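ThiJ/PfpI family protein (Francisella tularensis subsp. novicida, PDB 4P5P) probably has glyoxalase III activity, as an HSP31-like member of the DJ-1/PfpI family, and is known as a 24 kDa rapid encystment protein and virulence factor. Local coordinates at residues Tyr33-Lys38 against Lys217-Ser222; Val45-Gly50 against Thr83-Val88; Asp152-Gly157 against Lys198-Ile203. All coordinates share one frame; numbering follows the deposited sequence. Where two conformers were deposited one is given.

Interaction 1 of 3, residues Tyr33-Lys38 against Lys217-Ser222; sequences YSIIDK and KAIKQS
The carboxylate of Asp-37 is the flat group that meets Lys-220: the ammonium NZ stands above the carboxylate plane, 46° out of it, and forms a salt bridge of 3.0 Å to OD2. The other oxygen, OD1, accepts a hydrogen bond from the backbone N of Asn-39, so the two oxygens serve different partners and the group is held through both. The same NZ also approaches the peptide plane at the end of helix 26-35 from above, donating to the carbonyl O of Ile-35 at 3.1 Å with a C=O...N angle of 119°.

Lys-220 gets there with CG anti to its backbone N (chi1 -169°) and the rest of the chain extended, which carries the ammonium group from helix 212-222 to the end of helix 26-35. One charged nitrogen thus binds a helix-terminal carbonyl and the carboxylate two residues later, just where Ile-36 leaves helical geometry. The positive charge probably complements both the partial negative charge at this helix end and the carboxylate charge of Asp-37.

Apolar contact accompanies the polar one: Ile-35 CD1 rests 4.0 Å from Ile-219 CG2, the two side chains crossing at about a right angle.

Helix 26-35 and helix 212-222 are here joined over strand 40-46. Ile-35 packs on Ile-40 and Ile-42 of that strand and on Ala-216 of the C-terminal helix, while Lys-220 lies against Ile-40. On the same helix, Ala-218 packs on Ile-204 of strand 203-206.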
loop_
_atom_site.group_PDB
_atom_site.type_symbol
_atom_site.label_atom_id
_atom_site.label_comp_id
_atom_site.label_asym_id
_atom_site.label_seq_id
_atom_site.Cartn_x
_atom_site.Cartn_y
_atom_site.Cartn_z
ATOM N N TYR A 33 -3.124 -12.409 5.679
ATOM C CA TYR A 33 -3.129 -13.821 6.044
ATOM C C TYR A 33 -1.829 -14.531 5.657
ATOM O O TYR A 33 -1.508 -15.570 6.225
ATOM C CB TYR A 33 -4.331 -14.523 5.419
ATOM C CG TYR A 33 -5.638 -14.189 6.113
ATOM C CD1 TYR A 33 -5.848 -14.528 7.442
ATOM C CD2 TYR A 33 -6.650 -13.521 5.445
ATOM C CE1 TYR A 33 -7.036 -14.228 8.076
ATOM C CE2 TYR A 33 -7.848 -13.229 6.072
ATOM C CZ TYR A 33 -8.030 -13.573 7.389
ATOM O OH TYR A 33 -9.217 -13.276 8.026
ATOM N N SER A 34 -1.078 -13.988 4.702
ATOM C CA SER A 34 0.196 -14.591 4.312
ATOM C C SER A 34 1.274 -14.344 5.351
ATOM O O SER A 34 2.161 -15.185 5.563
ATOM C CB SER A 34 0.665 -14.039 2.965
ATOM O OG SER A 34 1.957 -14.528 2.662
ATOM N N ILE A 35 1.204 -13.187 5.999
ATOM C CA ILE A 35 2.236 -12.759 6.932
ATOM C C ILE A 35 1.951 -13.152 8.384
ATOM O O ILE A 35 2.869 -13.546 9.110
ATOM C CB ILE A 35 2.430 -11.238 6.832
ATOM C CG1 ILE A 35 3.014 -10.887 5.464
ATOM C CG2 ILE A 35 3.370 -10.721 7.931
ATOM C CD1 ILE A 35 2.913 -9.428 5.109
ATOM N N ILE A 36 0.697 -13.048 8.813
ATOM C CA ILE A 36 0.368 -13.254 10.229
ATOM C C ILE A 36 0.705 -14.662 10.723
ATOM O O ILE A 36 0.443 -15.665 10.046
ATOM C CB ILE A 36 -1.134 -12.969 10.487
ATOM C CG1 ILE A 36 -1.403 -12.803 11.982
ATOM C CG2 ILE A 36 -2.026 -14.054 9.867
ATOM C CD1 ILE A 36 -2.777 -12.262 12.298
ATOM N N ASP A 37 1.287 -14.729 11.914
ATOM C CA ASP A 37 1.427 -15.999 12.608
ATOM C C ASP A 37 1.651 -15.713 14.090
ATOM O O ASP A 37 1.514 -14.572 14.514
ATOM C CB ASP A 37 2.534 -16.867 11.978
ATOM C CG ASP A 37 3.938 -16.284 12.109
ATOM O OD1 ASP A 37 4.226 -15.535 13.060
ATOM O OD2 ASP A 37 4.783 -16.629 11.250
ATOM N N LYS A 38 1.945 -16.733 14.889
ATOM C CA LYS A 38 2.013 -16.533 16.335
ATOM C C LYS A 38 3.173 -15.634 16.748
ATOM O O LYS A 38 3.198 -15.145 17.881
ATOM C CB LYS A 38 2.103 -17.882 17.059
ATOM C CG LYS A 38 0.761 -18.606 17.044
ATOM C CD LYS A 38 0.822 -19.937 17.741
ATOM C CE LYS A 38 -0.530 -20.612 17.733
ATOM N NZ LYS A 38 -0.487 -21.918 18.441
ATOM N N LYS A 217 5.385 -12.535 0.563
ATOM C CA LYS A 217 6.537 -13.407 0.747
ATOM C C LYS A 217 7.817 -12.598 0.954
ATOM O O LYS A 217 8.608 -12.883 1.858
ATOM C CB LYS A 217 6.717 -14.342 -0.452
ATOM C CG LYS A 217 5.646 -15.412 -0.594
ATOM C CD LYS A 217 5.834 -16.200 -1.889
ATOM C CE LYS A 217 4.780 -17.286 -2.057
ATOM N NZ LYS A 217 4.846 -17.918 -3.406
ATOM N N ALA A 218 8.013 -11.589 0.113
ATOM C CA ALA A 218 9.192 -10.735 0.187
ATOM C C ALA A 218 9.251 -9.959 1.506
ATOM O O ALA A 218 10.303 -9.838 2.126
ATOM C CB ALA A 218 9.205 -9.788 -0.973
ATOM N N ILE A 219 8.107 -9.442 1.931
ATOM C CA ILE A 219 8.041 -8.718 3.184
ATOM C C ILE A 219 8.432 -9.620 4.341
ATOM O O ILE A 219 9.254 -9.248 5.178
ATOM C CB ILE A 219 6.624 -8.173 3.413
ATOM C CG1 ILE A 219 6.313 -7.069 2.398
ATOM C CG2 ILE A 219 6.466 -7.630 4.834
ATOM C CD1 ILE A 219 4.859 -6.698 2.348
ATOM N N LYS A 220 7.832 -10.806 4.389
ATOM C CA LYS A 220 7.996 -11.694 5.532
ATOM C C LYS A 220 9.453 -12.089 5.670
ATOM O O LYS A 220 9.993 -12.144 6.780
ATOM C CB LYS A 220 7.106 -12.936 5.395
ATOM C CG LYS A 220 7.038 -13.761 6.670
ATOM C CD LYS A 220 5.882 -14.736 6.658
ATOM C CE LYS A 220 5.823 -15.505 7.973
ATOM N NZ LYS A 220 4.470 -16.060 8.272
ATOM N N GLN A 221 10.097 -12.344 4.538
ATOM C CA GLN A 221 11.506 -12.704 4.542
ATOM C C GLN A 221 12.391 -11.541 5.001
ATOM O O GLN A 221 13.351 -11.743 5.752
ATOM C CB GLN A 221 11.933 -13.163 3.153
ATOM C CG GLN A 221 13.355 -13.681 3.100
ATOM C CD GLN A 221 13.667 -14.351 1.782
ATOM O OE1 GLN A 221 12.811 -14.432 0.900
ATOM N NE2 GLN A 221 14.894 -14.839 1.640
ATOM N N SER A 222 12.057 -10.329 4.562
ATOM C CA SER A 222 12.862 -9.150 4.873
ATOM C C SER A 222 12.775 -8.762 6.349
ATOM O O SER A 222 13.664 -8.076 6.867
ATOM C CB SER A 222 12.434 -7.968 4.005
ATOM O OG SER A 222 13.330 -6.879 4.155
#

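Interaction 2 of 3, residues Val45-Gly50 against Thr83-Val88; sequences VSIMGG and TSLRDV
Ser-46 and Ser-84 form a parallel bridge in which Ser-46 N donates to Thr-83 O at 3.0 Å and Leu-85 N to Ser-46 O at 2.8 Å, before 85-87 turns into a 3-10 segment. The Ser-84 side chain adds a further bond just past the bridge: OG donates to Ile-47 O at 2.8 Å from above the carbonyl plane, 42° out of it. With OG anti to its own backbone N (chi1 171°), the hydroxyl also accepts from Arg-86 N, closing an ST turn.

The Arg-86 guanidinium lies with one face over Ser-84 OG, which stands 3.2 Å above the plane, while in one of its two conformers Met-48 SD lies in plane at the edge, 3.6 Å from Arg-86 NH2. Gly-49 passes close to Ser-84, their CA atoms 3.8 Å apart.

Val-45 divides its branches: CG1 reaches Val-88 CG1 at 3.6 Å, and CG2 meets Leu-85 CD1 at 3.9 Å, the latter pair of side chains crossing at about a right angle. Leu-85 continues onto Leu-5 and helix 112-123.

The Ser-46 hydroxyl bonds to Ser-82 OG, adding a tie just before the second segment. The buried Ser-84 hydroxyl both donates and accepts, so it ties the chain just past strand 40-46 to the 3-10 turn, while Val-45, Leu-85 and Val-88 make an apolar cluster beside the short, weakly bonded edge strand 83-84 of the flavodoxin-like sheet.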
loop_
_atom_site.group_PDB
_atom_site.type_symbol
_atom_site.label_atom_id
_atom_site.label_comp_id
_atom_site.label_asym_id
_atom_site.label_seq_id
_atom_site.Cartn_x
_atom_site.Cartn_y
_atom_site.Cartn_z
ATOM N N VAL A 45 -4.469 0.280 10.017
ATOM C CA VAL A 45 -4.987 1.640 10.132
ATOM C C VAL A 45 -5.369 2.182 8.770
ATOM O O VAL A 45 -4.938 1.663 7.735
ATOM C CB VAL A 45 -3.971 2.607 10.769
ATOM C CG1 VAL A 45 -3.654 2.172 12.188
ATOM C CG2 VAL A 45 -2.706 2.713 9.928
ATOM N N SER A 46 -6.178 3.231 8.771
ATOM C CA SER A 46 -6.459 3.981 7.563
ATOM C C SER A 46 -5.987 5.408 7.739
ATOM O O SER A 46 -5.621 5.820 8.831
ATOM C CB SER A 46 -7.949 3.961 7.240
ATOM O OG SER A 46 -8.704 4.683 8.203
ATOM N N ILE A 47 -5.989 6.162 6.663
ATOM C CA ILE A 47 -5.564 7.552 6.737
ATOM C C ILE A 47 -6.420 8.345 7.721
ATOM O O ILE A 47 -5.889 9.043 8.585
ATOM C CB ILE A 47 -5.620 8.204 5.354
ATOM C CG1 ILE A 47 -4.585 7.568 4.420
ATOM C CG2 ILE A 47 -5.364 9.708 5.454
ATOM C CD1 ILE A 47 -3.122 7.681 4.881
ATOM N N MET A 48 -7.737 8.241 7.612
ATOM C CA MET A 48 -8.619 9.125 8.374
ATOM C C MET A 48 -9.208 8.435 9.597
ATOM O O MET A 48 -9.753 9.087 10.483
ATOM C CB MET A 48 -9.754 9.646 7.490
ATOM C CG MET A 48 -9.326 10.654 6.426
ATOM S SD MET A 48 -8.649 12.201 7.062
ATOM C CE MET A 48 -9.911 12.689 8.231
ATOM N N GLY A 49 -9.090 7.118 9.660
ATOM C CA GLY A 49 -9.811 6.367 10.674
ATOM C C GLY A 49 -11.263 6.218 10.241
ATOM O O GLY A 49 -11.692 6.775 9.216
ATOM N N GLY A 50 -12.035 5.461 11.009
ATOM C CA GLY A 50 -13.427 5.241 10.676
ATOM C C GLY A 50 -13.579 4.199 9.581
ATOM O O GLY A 50 -12.768 3.273 9.463
ATOM N N THR A 83 -8.668 2.672 13.300
ATOM C CA THR A 83 -7.776 3.665 13.865
ATOM C C THR A 83 -7.108 4.458 12.732
ATOM O O THR A 83 -6.793 3.900 11.669
ATOM C CB THR A 83 -6.730 2.977 14.747
ATOM O OG1 THR A 83 -7.401 2.255 15.788
ATOM C CG2 THR A 83 -5.768 3.981 15.348
ATOM N N SER A 84 -6.918 5.758 12.943
ATOM C CA SER A 84 -6.204 6.597 11.994
ATOM C C SER A 84 -4.689 6.431 12.144
ATOM O O SER A 84 -4.169 6.242 13.248
ATOM C CB SER A 84 -6.569 8.070 12.188
ATOM O OG SER A 84 -5.714 8.903 11.413
ATOM N N LEU A 85 -3.988 6.524 11.021
ATOM C CA LEU A 85 -2.532 6.559 11.008
ATOM C C LEU A 85 -1.968 7.607 11.973
ATOM O O LEU A 85 -0.935 7.395 12.597
ATOM C CB LEU A 85 -2.046 6.831 9.585
ATOM C CG LEU A 85 -0.536 6.851 9.350
ATOM C CD1 LEU A 85 0.072 5.483 9.584
ATOM C CD2 LEU A 85 -0.237 7.361 7.947
ATOM N N ARG A 86 -2.649 8.734 12.108
ATOM C CA ARG A 86 -2.128 9.801 12.967
ATOM C C ARG A 86 -2.059 9.385 14.429
ATOM O O ARG A 86 -1.372 10.036 15.214
ATOM C CB ARG A 86 -2.972 11.066 12.843
ATOM C CG ARG A 86 -4.287 11.022 13.584
ATOM C CD ARG A 86 -5.125 12.299 13.361
ATOM N NE ARG A 86 -5.595 12.394 11.991
ATOM C CZ ARG A 86 -6.763 11.931 11.538
ATOM N NH1 ARG A 86 -7.653 11.348 12.342
ATOM N NH2 ARG A 86 -7.047 12.064 10.260
ATOM N N ASP A 87 -2.764 8.320 14.804
ATOM C CA ASP A 87 -2.860 7.963 16.217
ATOM C C ASP A 87 -1.988 6.811 16.659
ATOM O O ASP A 87 -2.001 6.452 17.836
ATOM C CB ASP A 87 -4.309 7.668 16.567
ATOM C CG ASP A 87 -5.164 8.933 16.586
ATOM O OD1 ASP A 87 -4.657 10.017 16.967
ATOM O OD2 ASP A 87 -6.347 8.852 16.231
ATOM N N VAL A 88 -1.184 6.260 15.764
ATOM C CA VAL A 88 -0.314 5.162 16.163
ATOM C C VAL A 88 1.092 5.667 16.410
ATOM O O VAL A 88 1.520 6.671 15.841
ATOM C CB VAL A 88 -0.286 4.035 15.119
ATOM C CG1 VAL A 88 -1.673 3.448 14.969
ATOM C CG2 VAL A 88 0.230 4.540 13.801
#

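Interaction 3 of 3, residues Asp152-Gly157 against Lys198-Ile203; sequences DKEVTG and KSDSKI
Strand 154-155 approaches strand 197-200 and the type I' turn from Asp-200 to Ile-203 with CA atoms still 5.5 Å apart at Val-155 and Lys-198, and side chains and a water supply the links between them. The water lies 2.8 Å from Glu-154 O and within hydrogen-bonding distance of Ile-203 O, bridging the two carbonyls.

Asp-200 supplies the direct link to the backbone. Its OD2 takes the N-H of Glu-154 at 2.8 Å in a nearly straight bond (167°), met on the anti side and 26° out of the carboxylate plane. The other oxygen, OD1, accepts from Ser-201 OG at 2.9 Å, nearly along its C-O axis, so the carboxylate is held through both oxygens, which restrains its rotation.

Glu-154 stretches out to Lys-198, whose NZ reaches OE2 at 2.9 Å in a salt bridge. Lys-198 curls to meet it, bent at chi2 (-62°) and chi3, and its CG packs 4.0 Å from Thr-156 CG2. Lys-153 crosses Asp-200 at about a right angle; in one of its two conformers its CD touches Ile-203 CD1 at 3.6 Å and its CE lies beside Ser-201 OG, while NZ passes on to bond Ile-149 O. Thr-156 OG1 is likewise used elsewhere, bonding to Ser-188 O.

Asp-200 N and Ile-203 O, together with Ile-203 N and Asp-200 O, pair across the two-residue loop, which makes 197-206 a beta hairpin with a type I' turn. This hairpin adds an antiparallel edge strand to the otherwise parallel, flavodoxin-like sheet, and the contact fastens the small 154-155/186-187 sheet to it.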
loop_
_atom_site.group_PDB
_atom_site.type_symbol
_atom_site.label_atom_id
_atom_site.label_comp_id
_atom_site.label_asym_id
_atom_site.label_seq_id
_atom_site.Cartn_x
_atom_site.Cartn_y
_atom_site.Cartn_z
ATOM N N ASP A 152 17.110 6.786 -7.048
ATOM C CA ASP A 152 18.125 5.792 -7.406
ATOM C C ASP A 152 17.765 4.372 -6.956
ATOM O O ASP A 152 18.583 3.459 -7.083
ATOM C CB ASP A 152 19.500 6.188 -6.836
ATOM C CG ASP A 152 19.938 7.571 -7.287
ATOM O OD1 ASP A 152 19.635 7.923 -8.443
ATOM O OD2 ASP A 152 20.581 8.301 -6.495
ATOM N N LYS A 153 16.549 4.165 -6.459
ATOM C CA LYS A 153 16.135 2.837 -6.021
ATOM C C LYS A 153 15.219 2.187 -7.049
ATOM O O LYS A 153 14.445 2.861 -7.724
ATOM C CB LYS A 153 15.462 2.915 -4.652
ATOM C CG LYS A 153 16.464 3.311 -3.566
ATOM C CD LYS A 153 15.925 3.153 -2.169
ATOM C CE LYS A 153 17.009 3.440 -1.128
ATOM N NZ LYS A 153 17.591 4.810 -1.264
ATOM N N GLU A 154 15.344 0.868 -7.169
ATOM C CA GLU A 154 14.503 0.095 -8.067
ATOM C C GLU A 154 13.137 -0.129 -7.441
ATOM O O GLU A 154 13.031 -0.690 -6.351
ATOM C CB GLU A 154 15.167 -1.236 -8.405
ATOM C CG GLU A 154 16.543 -1.026 -9.001
ATOM C CD GLU A 154 17.164 -2.287 -9.537
ATOM O OE1 GLU A 154 18.341 -2.228 -9.959
ATOM O OE2 GLU A 154 16.483 -3.334 -9.537
ATOM N N VAL A 155 12.113 0.351 -8.131
ATOM C CA VAL A 155 10.734 0.227 -7.683
ATOM C C VAL A 155 9.824 -0.198 -8.830
ATOM O O VAL A 155 10.186 -0.116 -10.015
ATOM C CB VAL A 155 10.183 1.565 -7.094
ATOM C CG1 VAL A 155 11.075 2.092 -5.987
ATOM C CG2 VAL A 155 10.003 2.624 -8.193
ATOM N N THR A 156 8.639 -0.667 -8.461
ATOM C CA THR A 156 7.537 -0.815 -9.390
ATOM C C THR A 156 6.277 -0.262 -8.737
ATOM O O THR A 156 6.356 0.405 -7.692
ATOM C CB THR A 156 7.349 -2.296 -9.820
ATOM O OG1 THR A 156 6.393 -2.379 -10.881
ATOM C CG2 THR A 156 6.903 -3.164 -8.650
ATOM N N GLY A 157 5.136 -0.528 -9.361
ATOM C CA GLY A 157 3.851 0.010 -8.945
ATOM C C GLY A 157 2.919 -0.082 -10.138
ATOM O O GLY A 157 3.354 -0.474 -11.218
ATOM N N LYS A 198 9.637 -5.723 -6.588
ATOM C CA LYS A 198 10.971 -5.163 -6.484
ATOM C C LYS A 198 11.360 -4.951 -5.029
ATOM O O LYS A 198 10.509 -4.626 -4.204
ATOM C CB LYS A 198 11.044 -3.833 -7.236
ATOM C CG LYS A 198 10.800 -3.965 -8.747
ATOM C CD LYS A 198 11.835 -4.847 -9.458
ATOM C CE LYS A 198 13.241 -4.348 -9.276
ATOM N NZ LYS A 198 14.234 -5.093 -10.101
ATOM N N SER A 199 12.640 -5.146 -4.732
ATOM C CA SER A 199 13.159 -4.967 -3.387
ATOM C C SER A 199 14.511 -4.254 -3.452
ATOM O O SER A 199 15.462 -4.753 -4.066
ATOM C CB SER A 199 13.279 -6.315 -2.680
ATOM O OG SER A 199 13.521 -6.147 -1.296
ATOM N N ASP A 200 14.586 -3.091 -2.820
ATOM C CA ASP A 200 15.791 -2.275 -2.828
ATOM C C ASP A 200 15.905 -1.589 -1.477
ATOM O O ASP A 200 15.051 -0.783 -1.120
ATOM C CB ASP A 200 15.729 -1.244 -3.962
ATOM C CG ASP A 200 17.055 -0.578 -4.226
ATOM O OD1 ASP A 200 17.871 -0.464 -3.291
ATOM O OD2 ASP A 200 17.283 -0.151 -5.365
ATOM N N SER A 201 16.943 -1.926 -0.721
ATOM C CA SER A 201 17.176 -1.309 0.584
ATOM C C SER A 201 15.984 -1.472 1.537
ATOM O O SER A 201 15.668 -0.562 2.298
ATOM C CB SER A 201 17.500 0.174 0.401
ATOM O OG SER A 201 18.550 0.339 -0.539
ATOM N N LYS A 202 15.346 -2.641 1.474
ATOM C CA LYS A 202 14.176 -3.002 2.280
ATOM C C LYS A 202 12.957 -2.138 1.962
ATOM O O LYS A 202 11.988 -2.119 2.717
ATOM C CB LYS A 202 14.504 -2.941 3.772
ATOM C CG LYS A 202 15.443 -4.053 4.240
ATOM C CD LYS A 202 15.540 -4.011 5.745
ATOM C CE LYS A 202 16.304 -5.160 6.325
ATOM N NZ LYS A 202 16.320 -5.041 7.815
ATOM N N ILE A 203 12.992 -1.466 0.813
ATOM C CA ILE A 203 11.804 -0.871 0.226
ATOM C C ILE A 203 11.285 -1.870 -0.800
ATOM O O ILE A 203 11.939 -2.122 -1.812
ATOM C CB ILE A 203 12.095 0.481 -0.441
ATOM C CG1 ILE A 203 12.597 1.477 0.606
ATOM C CG2 ILE A 203 10.835 1.004 -1.143
ATOM C CD1 ILE A 203 13.146 2.774 0.023
HETATM O O HOH W 1 11.138 -1.302 -4.393
#

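Overall arrangement
Interactions 2 and 3 lie at opposite edges of the same seven-stranded sheet, with centres 26 Å apart on opposite sides of the chain's centre: 83-84 is one outermost strand, 197-200 the other. Interaction 1 joins helices 26-35 and 212-222, and its centre is 22 Å from interaction 2 and 18 Å from interaction 3. Helix 26-35 leads through a short loop into strand 40-46, which enters interaction 2, whereas interaction 3 touches interaction 1 where Ser-222, in one of its two conformers, packs on Lys-202. Along the chain, interaction 1 encloses the other two, which follow in series. Early and late parts of the DJ-1/PfpI fold are thereby brought together, with both sheet edges tied separately.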